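Local coordinates for probable transcriptional regulator (Pseudomonas aeruginosa, PDB 2HR3), which probably binds DNA as a dimeric winged-helix transcriptional regulator of the MarR family, at residues E112-L115 / V116-H120. Sequence-based numbering, arbitrary orientation.
Sequences EEWL and VRAMH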
loop_
_atom_site.group_PDB
_atom_site.type_symbol
_atom_site.label_atom_id
_atom_site.label_comp_id
_atom_site.label_asym_id
_atom_site.label_seq_id
_atom_site.Cartn_x
_atom_site.Cartn_y
_atom_site.Cartn_z
ATOM N N GLU A 112 11.051 -9.599 -4.060
ATOM C CA GLU A 112 12.370 -9.041 -4.143
ATOM C C GLU A 112 13.181 -9.624 -5.289
ATOM O O GLU A 112 13.953 -8.908 -5.950
ATOM C CB GLU A 112 13.105 -9.225 -2.808
ATOM C CG GLU A 112 12.635 -8.191 -1.807
ATOM C CD GLU A 112 12.993 -8.509 -0.376
ATOM O OE1 GLU A 112 13.941 -9.285 -0.127
ATOM O OE2 GLU A 112 12.293 -7.993 0.510
ATOM N N GLU A 113 13.037 -10.931 -5.472
ATOM C CA GLU A 113 13.597 -11.609 -6.645
ATOM C C GLU A 113 12.992 -11.005 -7.906
ATOM O O GLU A 113 13.712 -10.534 -8.743
ATOM C CB GLU A 113 13.334 -13.121 -6.573
ATOM C CG GLU A 113 14.228 -13.882 -5.616
ATOM C CD GLU A 113 13.532 -15.103 -5.101
ATOM O OE1 GLU A 113 12.971 -15.832 -5.963
ATOM O OE2 GLU A 113 13.497 -15.321 -3.853
ATOM N N TRP A 114 11.667 -11.010 -8.017
ATOM C CA TRP A 114 10.978 -10.228 -9.011
ATOM C C TRP A 114 11.661 -8.866 -9.276
ATOM O O TRP A 114 11.985 -8.579 -10.384
ATOM C CB TRP A 114 9.491 -10.002 -8.686
ATOM C CG TRP A 114 8.866 -9.210 -9.810
ATOM C CD1 TRP A 114 8.492 -9.705 -11.025
ATOM C CD2 TRP A 114 8.639 -7.805 -9.876
ATOM N NE1 TRP A 114 8.042 -8.700 -11.845
ATOM C CE2 TRP A 114 8.143 -7.516 -11.168
ATOM C CE3 TRP A 114 8.873 -6.751 -9.008
ATOM C CZ2 TRP A 114 7.830 -6.224 -11.579
ATOM C CZ3 TRP A 114 8.564 -5.445 -9.435
ATOM C CH2 TRP A 114 8.028 -5.202 -10.670
ATOM N N LEU A 115 11.862 -8.037 -8.248
ATOM C CA LEU A 115 12.322 -6.619 -8.415
ATOM C C LEU A 115 13.698 -6.508 -8.949
ATOM O O LEU A 115 13.992 -5.595 -9.715
ATOM C CB LEU A 115 12.364 -5.902 -7.085
ATOM C CG LEU A 115 11.677 -4.544 -6.980
ATOM C CD1 LEU A 115 12.006 -4.001 -5.548
ATOM C CD2 LEU A 115 12.022 -3.554 -8.063
ATOM N N VAL A 116 14.559 -7.401 -8.466
ATOM C CA VAL A 116 15.925 -7.583 -9.007
ATOM C C VAL A 116 15.933 -7.826 -10.497
ATOM O O VAL A 116 16.771 -7.268 -11.232
ATOM C CB VAL A 116 16.691 -8.774 -8.302
ATOM C CG1 VAL A 116 18.005 -9.084 -8.991
ATOM C CG2 VAL A 116 16.960 -8.446 -6.810
ATOM N N ARG A 117 15.030 -8.692 -10.936
ATOM C CA ARG A 117 14.856 -8.998 -12.353
ATOM C C ARG A 117 14.265 -7.846 -13.121
ATOM O O ARG A 117 14.659 -7.633 -14.254
ATOM C CB ARG A 117 13.971 -10.224 -12.551
ATOM C CG ARG A 117 14.715 -11.536 -12.511
ATOM C CD ARG A 117 13.815 -12.779 -12.736
ATOM N NE ARG A 117 12.410 -12.654 -12.282
ATOM C CZ ARG A 117 11.376 -12.387 -13.099
ATOM N NH1 ARG A 117 11.556 -12.195 -14.431
ATOM N NH2 ARG A 117 10.142 -12.296 -12.596
ATOM N N ALA A 118 13.302 -7.120 -12.558
ATOM C CA ALA A 118 12.905 -5.769 -13.146
ATOM C C ALA A 118 14.076 -4.816 -13.343
ATOM O O ALA A 118 14.246 -4.228 -14.384
ATOM C CB ALA A 118 11.844 -5.027 -12.259
HETATM N N MSE A 119 14.866 -4.680 -12.297
HETATM C CA MSE A 119 15.933 -3.749 -12.250
HETATM C C MSE A 119 17.037 -4.118 -13.170
HETATM O O MSE A 119 17.724 -3.260 -13.660
HETATM C CB MSE A 119 16.455 -3.696 -10.854
HETATM C CG MSE A 119 15.569 -2.856 -9.930
HETATM SE SE MSE A 119 16.221 -2.702 -8.029
HETATM C CE MSE A 119 16.988 -1.047 -8.232
ATOM N N HIS A 120 17.196 -5.409 -13.482
ATOM C CA HIS A 120 18.227 -5.786 -14.430
ATOM C C HIS A 120 17.774 -5.650 -15.830
ATOM O O HIS A 120 18.591 -5.457 -16.724
ATOM C CB HIS A 120 18.841 -7.133 -14.089
ATOM C CG HIS A 120 19.923 -6.987 -13.073
ATOM N ND1 HIS A 120 21.252 -6.900 -13.416
ATOM C CD2 HIS A 120 19.862 -6.717 -11.745
ATOM C CE1 HIS A 120 21.975 -6.696 -12.330
ATOM N NE2 HIS A 120 21.154 -6.563 -11.307
#
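Trp114 O accepts a hydrogen bond from Ala118 N at 2.9 Å, one of five i to i+4 bonds within 112-120 that keep these residues in continuous alpha helix. This is the C-terminal part of the long helix 98-122, which in this MarR-family dimer lies against the second subunit. One turn on from Trp114, the methyl of Ala118 sits over a face of the indole in a CH-pi contact: CB is 4.3 Å from the centroid of the six-membered ring and 16° off its normal. The ring reaches forward along the helix because CG is anti to the backbone N (chi1 -178°). Its CD1 meets Arg117 NH2 at 3.5 Å, where the bent arginine chain brings the guanidinium across at about a right angle, the two planes 79° apart. Leu115 also packs one turn ahead, on selenomethionine Met119, whose side chain touches Leu131 of helix 125-142 and Leu9 of the second subunit. Trp114 itself packs on Leu141 of that subunit, while Glu112 OE2 forms a salt bridge with Arg14 NE of the second subunit. Between Leu115 and Met119 the closest side-chain approach is CD2 to CG, 4.1 Å.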